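Local atomic coordinates of sulfatase (Bacteroides fragilis CAG:558, PDB entry 6USS), a protein that binds calcium and probably hydrolyses aryl sulfate esters. Residues A[37-42]-A[296-301]; A[69-74]-A[305-310]; A[103-108]-A[498-503]. The protein carries 1 engineered substitution. All coordinates share one frame; numbering follows the deposited sequence.

Contact 1: residues A[37-42]-A[296-301]; sequences ILFMVD and DKSLGD. With CA (calcium ion), chain C.
S298 is the first residue of helix segment 296-301 to reach F39 on strand 35-41. Its hydroxyl lies in the plane of the phenyl ring, at the edge, with OG 3.6 Å from F39 CE2. Serine suits this place because it is small enough to sit beside the ring, while its OG is hydrogen-bonded to T236 and H259, so the hydroxyl is satisfied in this buried place. One residue on, L299 takes a face of the same ring. Its CD1 stands 4.1 Å from the F39 ring centroid, only 12° off the ring normal, a CH-pi contact, and its CB lies 3.9 Å from F39 CZ. The phenylalanine can meet both neighbours because its CG is anti to the backbone N (chi1 -174°), which swings the ring out from the strand to the helix. H259, M295 and L302 also pack against it. Three residues further along the chain, just past the end of the strand, D42 OD1 binds the calcium ion at 2.3 Å, together with D43, D322, N323 and the engineered C88. The chemistry is thus divided: dispersion and CH-pi contacts join strand to helix in the buried interior, and the charged carboxylate appears just where the strand gives way to the metal site.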
loop_
_atom_site.group_PDB
_atom_site.type_symbol
_atom_site.label_atom_id
_atom_site.label_comp_id
_atom_site.label_asym_id
_atom_site.label_seq_id
_atom_site.Cartn_x
_atom_site.Cartn_y
_atom_site.Cartn_z
ATOM N N ILE A 37 3.128 -5.841 -17.913
ATOM C CA ILE A 37 3.607 -4.468 -17.867
ATOM C C ILE A 37 2.701 -3.617 -18.746
ATOM O O ILE A 37 2.581 -3.863 -19.956
ATOM C CB ILE A 37 5.058 -4.339 -18.334
ATOM C CG1 ILE A 37 6.002 -5.143 -17.447
ATOM C CG2 ILE A 37 5.460 -2.866 -18.332
ATOM C CD1 ILE A 37 7.431 -5.156 -18.001
ATOM N N LEU A 38 2.073 -2.611 -18.131
ATOM C CA LEU A 38 1.350 -1.548 -18.827
ATOM C C LEU A 38 2.268 -0.335 -18.876
ATOM O O LEU A 38 2.519 0.300 -17.844
ATOM C CB LEU A 38 0.047 -1.212 -18.102
ATOM C CG LEU A 38 -0.758 -0.040 -18.651
ATOM C CD1 LEU A 38 -1.076 -0.275 -20.124
ATOM C CD2 LEU A 38 -2.047 0.121 -17.843
ATOM N N PHE A 39 2.793 -0.032 -20.064
ATOM C CA PHE A 39 3.728 1.080 -20.266
ATOM C C PHE A 39 2.896 2.206 -20.872
ATOM O O PHE A 39 2.440 2.110 -22.020
ATOM C CB PHE A 39 4.892 0.632 -21.151
ATOM C CG PHE A 39 6.008 1.644 -21.331
ATOM C CD1 PHE A 39 5.915 2.650 -22.281
ATOM C CD2 PHE A 39 7.188 1.539 -20.609
ATOM C CE1 PHE A 39 6.968 3.553 -22.479
ATOM C CE2 PHE A 39 8.245 2.440 -20.800
ATOM C CZ PHE A 39 8.132 3.447 -21.729
ATOM N N MET A 40 2.668 3.256 -20.080
ATOM C CA MET A 40 1.770 4.356 -20.425
ATOM C C MET A 40 2.581 5.636 -20.565
ATOM O O MET A 40 3.215 6.087 -19.600
ATOM C CB MET A 40 0.679 4.540 -19.364
ATOM C CG MET A 40 -0.304 5.657 -19.672
ATOM S SD MET A 40 -1.503 5.292 -20.986
ATOM C CE MET A 40 -2.308 3.854 -20.288
ATOM N N VAL A 41 2.542 6.228 -21.756
ATOM C CA VAL A 41 3.187 7.510 -22.013
ATOM C C VAL A 41 2.144 8.609 -21.897
ATOM O O VAL A 41 0.964 8.409 -22.197
ATOM C CB VAL A 41 3.859 7.519 -23.397
ATOM C CG1 VAL A 41 4.694 8.757 -23.562
ATOM C CG2 VAL A 41 4.696 6.262 -23.567
ATOM N N ASP A 42 2.577 9.780 -21.448
ATOM C CA ASP A 42 1.689 10.922 -21.252
ATOM C C ASP A 42 1.701 11.852 -22.467
ATOM O O ASP A 42 2.770 12.231 -22.953
ATOM C CB ASP A 42 2.099 11.705 -20.008
ATOM C CG ASP A 42 1.025 12.636 -19.553
ATOM O OD1 ASP A 42 -0.152 12.313 -19.824
ATOM O OD2 ASP A 42 1.340 13.680 -18.935
ATOM N N ASP A 296 11.409 6.057 -25.256
ATOM C CA ASP A 296 11.675 4.800 -25.941
ATOM C C ASP A 296 12.883 4.071 -25.348
ATOM O O ASP A 296 12.927 2.832 -25.361
ATOM C CB ASP A 296 11.878 5.061 -27.434
ATOM C CG ASP A 296 11.993 3.770 -28.242
ATOM O OD1 ASP A 296 10.937 3.204 -28.633
ATOM O OD2 ASP A 296 13.135 3.328 -28.496
ATOM N N LYS A 297 13.875 4.814 -24.838
ATOM C CA LYS A 297 15.003 4.172 -24.172
ATOM C C LYS A 297 14.540 3.444 -22.926
ATOM O O LYS A 297 15.025 2.348 -22.616
ATOM C CB LYS A 297 16.071 5.201 -23.809
ATOM C CG LYS A 297 17.233 4.636 -23.003
ATOM C CD LYS A 297 18.138 5.759 -22.484
ATOM C CE LYS A 297 19.354 5.228 -21.717
ATOM N NZ LYS A 297 19.011 4.423 -20.522
ATOM N N SER A 298 13.593 4.046 -22.201
ATOM C CA SER A 298 13.010 3.382 -21.042
ATOM C C SER A 298 12.335 2.065 -21.444
ATOM O O SER A 298 12.524 1.030 -20.785
ATOM C CB SER A 298 12.034 4.335 -20.352
ATOM O OG SER A 298 11.308 3.698 -19.311
ATOM N N LEU A 299 11.550 2.084 -22.536
ATOM C CA LEU A 299 10.893 0.867 -23.002
ATOM C C LEU A 299 11.920 -0.205 -23.325
ATOM O O LEU A 299 11.775 -1.367 -22.927
ATOM C CB LEU A 299 10.030 1.158 -24.226
ATOM C CG LEU A 299 9.324 -0.050 -24.868
ATOM C CD1 LEU A 299 8.125 -0.523 -24.044
ATOM C CD2 LEU A 299 8.903 0.265 -26.274
ATOM N N GLY A 300 12.971 0.173 -24.056
ATOM C CA GLY A 300 14.038 -0.769 -24.332
ATOM C C GLY A 300 14.676 -1.321 -23.071
ATOM O O GLY A 300 14.972 -2.513 -22.991
ATOM N N ASP A 301 14.883 -0.463 -22.067
ATOM C CA ASP A 301 15.585 -0.891 -20.858
ATOM C C ASP A 301 14.785 -1.936 -20.085
ATOM O O ASP A 301 15.358 -2.901 -19.566
ATOM C CB ASP A 301 15.892 0.309 -19.956
ATOM C CG ASP A 301 16.945 1.244 -20.542
ATOM O OD1 ASP A 301 17.727 0.823 -21.421
ATOM O OD2 ASP A 301 17.004 2.411 -20.101
HETATM CA CA CA C . -2.095 13.268 -20.592
#

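Contact 2: residues A[69-74]-A[305-310]; sequences MERLAK and WLDKNG
R71 brings the edge of its guanidinium group up to the carboxylate of D307, the two side chains approaching from opposite directions between helices 67-74 and 283-308. R71 NH2 lies 3.2 Å from D307 OD2, which sits near the guanidinium plane, but the carboxylate is turned 55° from that plane. The N-H points well off the acceptor, at an angle of 127°, so the hydrogen bond inside this salt bridge is weak. The same NH2 has a stronger partner in D304, one turn earlier on helix 283-308. A long arginine suits a position that must reach from one helix to the other, where its NH2 alone serves both acids. Just past the end of the helix, N309 ND2 donates to W305 O at 2.6 Å, nearly straight, while that amide nitrogen rests over a face of the W305 indole, offset toward the rim. Beneath the charged pair, L72 and L306 both pack on V317 of strand 315-321. Polar residues bridging the outer surfaces of two helices, with leucines turned to a common strand, fit the layered alpha/beta architecture of the sulfatase and alkaline phosphatase clan.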
loop_
_atom_site.group_PDB
_atom_site.type_symbol
_atom_site.label_atom_id
_atom_site.label_comp_id
_atom_site.label_asym_id
_atom_site.label_seq_id
_atom_site.Cartn_x
_atom_site.Cartn_y
_atom_site.Cartn_z
ATOM N N MET A 69 10.088 0.666 -29.663
ATOM C CA MET A 69 8.697 0.474 -30.072
ATOM C C MET A 69 8.605 -0.383 -31.339
ATOM O O MET A 69 7.716 -1.231 -31.457
ATOM C CB MET A 69 8.012 1.833 -30.301
ATOM C CG MET A 69 7.714 2.636 -29.045
ATOM S SD MET A 69 6.863 4.200 -29.391
ATOM C CE MET A 69 5.313 3.659 -30.128
ATOM N N GLU A 70 9.496 -0.158 -32.314
ATOM C CA GLU A 70 9.482 -0.970 -33.530
ATOM C C GLU A 70 9.806 -2.424 -33.216
ATOM O O GLU A 70 9.140 -3.345 -33.710
ATOM C CB GLU A 70 10.484 -0.417 -34.541
ATOM C CG GLU A 70 10.151 0.933 -35.093
ATOM C CD GLU A 70 11.259 1.485 -35.983
ATOM O OE1 GLU A 70 11.973 0.680 -36.620
ATOM O OE2 GLU A 70 11.409 2.724 -36.055
ATOM N N ARG A 71 10.848 -2.636 -32.410
ATOM C CA ARG A 71 11.184 -3.953 -31.875
ATOM C C ARG A 71 9.969 -4.627 -31.224
ATOM O O ARG A 71 9.636 -5.777 -31.540
ATOM C CB ARG A 71 12.339 -3.787 -30.875
ATOM C CG ARG A 71 13.071 -5.048 -30.486
ATOM C CD ARG A 71 14.428 -4.737 -29.844
ATOM N NE ARG A 71 14.674 -5.567 -28.665
ATOM C CZ ARG A 71 14.765 -5.085 -27.429
ATOM N NH1 ARG A 71 14.640 -3.780 -27.237
ATOM N NH2 ARG A 71 14.984 -5.894 -26.390
ATOM N N LEU A 72 9.301 -3.921 -30.296
ATOM C CA LEU A 72 8.135 -4.490 -29.615
ATOM C C LEU A 72 7.027 -4.845 -30.608
ATOM O O LEU A 72 6.387 -5.898 -30.489
ATOM C CB LEU A 72 7.629 -3.515 -28.547
ATOM C CG LEU A 72 6.506 -3.974 -27.601
ATOM C CD1 LEU A 72 6.973 -5.102 -26.706
ATOM C CD2 LEU A 72 5.968 -2.820 -26.755
ATOM N N ALA A 73 6.810 -3.993 -31.618
ATOM C CA ALA A 73 5.740 -4.252 -32.575
ATOM C C ALA A 73 6.067 -5.452 -33.456
ATOM O O ALA A 73 5.176 -6.253 -33.765
ATOM C CB ALA A 73 5.474 -3.007 -33.421
ATOM N N LYS A 74 7.336 -5.591 -33.875
ATOM C CA LYS A 74 7.733 -6.767 -34.653
ATOM C C LYS A 74 7.496 -8.066 -33.895
ATOM O O LYS A 74 7.373 -9.114 -34.527
ATOM C CB LYS A 74 9.207 -6.690 -35.090
ATOM C CG LYS A 74 9.452 -5.807 -36.330
ATOM C CD LYS A 74 10.963 -5.621 -36.620
ATOM C CE LYS A 74 11.332 -4.138 -36.869
ATOM N NZ LYS A 74 12.023 -3.516 -35.668
ATOM N N TRP A 305 15.695 -5.813 -19.569
ATOM C CA TRP A 305 15.613 -6.407 -18.240
ATOM C C TRP A 305 14.831 -7.714 -18.286
ATOM O O TRP A 305 15.260 -8.725 -17.713
ATOM C CB TRP A 305 14.996 -5.434 -17.230
ATOM C CG TRP A 305 15.016 -6.030 -15.859
ATOM C CD1 TRP A 305 15.996 -5.891 -14.908
ATOM C CD2 TRP A 305 14.037 -6.911 -15.292
ATOM N NE1 TRP A 305 15.674 -6.618 -13.785
ATOM C CE2 TRP A 305 14.473 -7.248 -13.997
ATOM C CE3 TRP A 305 12.830 -7.445 -15.755
ATOM C CZ2 TRP A 305 13.748 -8.092 -13.165
ATOM C CZ3 TRP A 305 12.106 -8.280 -14.917
ATOM C CH2 TRP A 305 12.571 -8.596 -13.639
ATOM N N LEU A 306 13.688 -7.717 -18.985
ATOM C CA LEU A 306 12.917 -8.948 -19.169
ATOM C C LEU A 306 13.749 -10.035 -19.842
ATOM O O LEU A 306 13.742 -11.192 -19.400
ATOM C CB LEU A 306 11.653 -8.678 -19.989
ATOM C CG LEU A 306 10.499 -7.877 -19.376
ATOM C CD1 LEU A 306 9.405 -7.627 -20.422
ATOM C CD2 LEU A 306 9.939 -8.606 -18.169
ATOM N N ASP A 307 14.439 -9.684 -20.943
ATOM C CA ASP A 307 15.264 -10.648 -21.674
ATOM C C ASP A 307 16.303 -11.280 -20.761
ATOM O O ASP A 307 16.492 -12.501 -20.779
ATOM C CB ASP A 307 15.987 -9.987 -22.861
ATOM C CG ASP A 307 15.066 -9.682 -24.030
ATOM O OD1 ASP A 307 14.102 -10.447 -24.258
ATOM O OD2 ASP A 307 15.301 -8.670 -24.735
ATOM N N LYS A 308 16.974 -10.466 -19.945
ATOM C CA LYS A 308 18.121 -10.928 -19.178
ATOM C C LYS A 308 17.748 -11.623 -17.877
ATOM O O LYS A 308 18.629 -12.223 -17.264
ATOM C CB LYS A 308 19.085 -9.757 -18.907
ATOM C CG LYS A 308 19.995 -9.484 -20.116
ATOM C CD LYS A 308 19.892 -8.043 -20.661
ATOM C CE LYS A 308 20.421 -6.992 -19.665
ATOM N NZ LYS A 308 20.462 -5.621 -20.252
ATOM N N ASN A 309 16.487 -11.578 -17.443
ATOM C CA ASN A 309 16.068 -12.279 -16.232
ATOM C C ASN A 309 15.102 -13.423 -16.522
ATOM O O ASN A 309 14.443 -13.920 -15.603
ATOM C CB ASN A 309 15.438 -11.304 -15.237
ATOM C CG ASN A 309 16.412 -10.229 -14.769
ATOM O OD1 ASN A 309 17.058 -10.374 -13.734
ATOM N ND2 ASN A 309 16.499 -9.133 -15.520
ATOM N N GLY A 310 15.007 -13.854 -17.776
ATOM C CA GLY A 310 14.170 -14.992 -18.114
ATOM C C GLY A 310 12.679 -14.750 -18.004
ATOM O O GLY A 310 11.920 -15.698 -17.804
#

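Contact 3: residues A[103-108]-A[498-503]; sequences RHRVTN and GGQRPS
The Schellman motif that ends helix 480-496 has G498 as its C-prime residue, and R105 grips the carbonyl oxygen of this glycine with two nitrogens. R105 NE lies 3.1 Å from G498 O, and R105 NH2 lies 3.0 Å from the same G498 O. The oxygen sits at the edge of the guanidinium, close to its plane. The two donors differ in approach: NE comes nearly along the C=O axis, whereas NH2 lies in the carbonyl plane on a lone pair. Glycine suits this position because its phi is positive (74°), as the turn out of the helix requires. R105 likewise has positive phi, where the chain leaves helix 101-104, and its extended side chain carries the guanidinium across to the loop.

Q500 lies over a face of that guanidinium. The amide and guanidinium planes are only 13° apart and stacked, although the side chains cross at about a right angle; Q500 CD is 3.5 Å from R105 NE, and Q500 NE2 stands over the centre of the group. The amide is held at both ends: NE2 bonds to the carbonyl of D128, and OE1 accepts from a water at 2.7 Å. The same water also donates a weak bond to T107 OG1, which is hydrogen-bonded to N429 as well.

Within 103-108 the turn is braced by H104, whose ND1 accepts from V106 N at 3.0 Å in the ring plane, while its NE2 is bonded to S94 on helix 88-97. One arginine thus uses its edge for hydrogen bonding and a face for stacking. The doubled grip on one carbonyl and the bonds that anchor the glutamine would together limit rotation of the guanidinium, joining the two turns by directional polar contacts.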
loop_
_atom_site.group_PDB
_atom_site.type_symbol
_atom_site.label_atom_id
_atom_site.label_comp_id
_atom_site.label_asym_id
_atom_site.label_seq_id
_atom_site.Cartn_x
_atom_site.Cartn_y
_atom_site.Cartn_z
ATOM N N ARG A 103 -19.630 8.373 -17.297
ATOM C CA ARG A 103 -20.176 7.852 -16.055
ATOM C C ARG A 103 -19.364 8.287 -14.835
ATOM O O ARG A 103 -19.948 8.633 -13.799
ATOM C CB ARG A 103 -20.261 6.329 -16.121
ATOM C CG ARG A 103 -20.813 5.707 -14.863
ATOM C CD ARG A 103 -20.471 4.238 -14.777
ATOM N NE ARG A 103 -20.931 3.479 -15.937
ATOM C CZ ARG A 103 -22.202 3.150 -16.145
ATOM N NH1 ARG A 103 -23.131 3.527 -15.280
ATOM N NH2 ARG A 103 -22.547 2.449 -17.217
ATOM N N HIS A 104 -18.029 8.273 -14.901
ATOM C CA HIS A 104 -17.332 8.597 -13.662
ATOM C C HIS A 104 -17.157 10.096 -13.445
ATOM O O HIS A 104 -16.797 10.502 -12.335
ATOM C CB HIS A 104 -15.976 7.865 -13.566
ATOM C CG HIS A 104 -14.993 8.210 -14.644
ATOM N ND1 HIS A 104 -14.521 9.492 -14.855
ATOM C CD2 HIS A 104 -14.360 7.422 -15.547
ATOM C CE1 HIS A 104 -13.650 9.477 -15.848
ATOM N NE2 HIS A 104 -13.535 8.233 -16.287
ATOM N N ARG A 105 -17.419 10.923 -14.455
ATOM C CA ARG A 105 -17.494 12.378 -14.332
ATOM C C ARG A 105 -16.179 13.039 -13.939
ATOM O O ARG A 105 -16.178 14.224 -13.584
ATOM C CB ARG A 105 -18.571 12.804 -13.333
ATOM C CG ARG A 105 -19.943 12.310 -13.700
ATOM C CD ARG A 105 -20.846 12.350 -12.504
ATOM N NE ARG A 105 -22.255 12.361 -12.871
ATOM C CZ ARG A 105 -23.234 12.591 -12.002
ATOM N NH1 ARG A 105 -22.941 12.834 -10.735
ATOM N NH2 ARG A 105 -24.503 12.582 -12.392
ATOM N N VAL A 106 -15.061 12.320 -13.977
ATOM C CA VAL A 106 -13.764 12.981 -13.887
ATOM C C VAL A 106 -13.372 13.347 -15.311
ATOM O O VAL A 106 -12.518 12.691 -15.913
ATOM C CB VAL A 106 -12.707 12.079 -13.216
ATOM C CG1 VAL A 106 -11.569 12.899 -12.703
ATOM C CG2 VAL A 106 -13.315 11.279 -12.086
ATOM N N THR A 107 -14.014 14.382 -15.868
ATOM C CA THR A 107 -14.004 14.648 -17.305
ATOM C C THR A 107 -13.029 15.738 -17.714
ATOM O O THR A 107 -12.829 15.944 -18.916
ATOM C CB THR A 107 -15.418 15.022 -17.809
ATOM O OG1 THR A 107 -16.053 15.915 -16.889
ATOM C CG2 THR A 107 -16.293 13.775 -17.984
ATOM N N ASN A 108 -12.427 16.440 -16.764
ATOM C CA ASN A 108 -11.324 17.342 -17.050
ATOM C C ASN A 108 -10.211 17.044 -16.052
ATOM O O ASN A 108 -10.369 16.201 -15.164
ATOM C CB ASN A 108 -11.791 18.795 -16.993
ATOM C CG ASN A 108 -10.863 19.724 -17.708
ATOM O OD1 ASN A 108 -9.772 19.331 -18.134
ATOM N ND2 ASN A 108 -11.273 20.987 -17.826
ATOM N N GLY A 498 -25.793 8.452 -16.400
ATOM C CA GLY A 498 -25.733 9.621 -15.539
ATOM C C GLY A 498 -24.708 10.658 -15.945
ATOM O O GLY A 498 -24.176 11.369 -15.085
ATOM N N GLY A 499 -24.402 10.755 -17.235
ATOM C CA GLY A 499 -23.476 11.762 -17.709
ATOM C C GLY A 499 -24.001 13.168 -17.479
ATOM O O GLY A 499 -25.160 13.398 -17.118
ATOM N N GLN A 500 -23.121 14.136 -17.705
ATOM C CA GLN A 500 -23.418 15.510 -17.347
ATOM C C GLN A 500 -23.243 16.436 -18.542
ATOM O O GLN A 500 -22.770 16.050 -19.612
ATOM C CB GLN A 500 -22.534 15.973 -16.195
ATOM C CG GLN A 500 -22.726 15.182 -14.926
ATOM C CD GLN A 500 -21.815 15.687 -13.835
ATOM O OE1 GLN A 500 -20.589 15.740 -14.010
ATOM N NE2 GLN A 500 -22.406 16.098 -12.712
ATOM N N ARG A 501 -23.626 17.686 -18.336
ATOM C CA ARG A 501 -23.703 18.633 -19.428
ATOM C C ARG A 501 -23.507 20.015 -18.839
ATOM O O ARG A 501 -23.782 20.229 -17.649
ATOM C CB ARG A 501 -25.063 18.520 -20.142
ATOM C CG ARG A 501 -26.219 18.993 -19.265
ATOM C CD ARG A 501 -27.512 18.182 -19.398
ATOM N NE ARG A 501 -28.390 18.696 -20.433
ATOM C CZ ARG A 501 -29.717 18.620 -20.417
ATOM N NH1 ARG A 501 -30.348 18.038 -19.407
ATOM N NH2 ARG A 501 -30.410 19.119 -21.433
ATOM N N PRO A 502 -23.017 20.963 -19.625
ATOM C CA PRO A 502 -22.955 22.353 -19.172
ATOM C C PRO A 502 -24.342 22.971 -19.192
ATOM O O PRO A 502 -25.290 22.419 -19.756
ATOM C CB PRO A 502 -22.042 23.036 -20.198
ATOM C CG PRO A 502 -21.526 21.933 -21.096
ATOM C CD PRO A 502 -22.477 20.797 -20.979
ATOM N N SER A 503 -24.439 24.148 -18.576
ATOM C CA SER A 503 -25.655 24.941 -18.632
ATOM C C SER A 503 -25.318 26.358 -19.095
ATOM O O SER A 503 -24.184 26.829 -18.958
ATOM C CB SER A 503 -26.373 24.960 -17.273
ATOM O OG SER A 503 -25.611 25.669 -16.319
HETATM O O HOH W 1 -18.997 14.727 -15.884
#

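Contacts 1 and 2 are neighbours, their centres 11 Å apart, and both draw on helix 283-308. They touch directly: D296 OD1 of contact 1 is 2.9 Å from M69 N of contact 2, a probable hydrogen bond, and L299 packs on M69 and L72. Helices 67-74 and 283-308 thus pack together against the large mixed sheet, to which strand 35-41 belongs. Contact 3 lies across the chain's centre, about 31 Å from contact 1 and 40 Å from contact 2, centre to centre. The first segments all precede the second ones in the sequence, in the same order, so early parts of the chain are tied to progressively later ones, up to the C-terminal region.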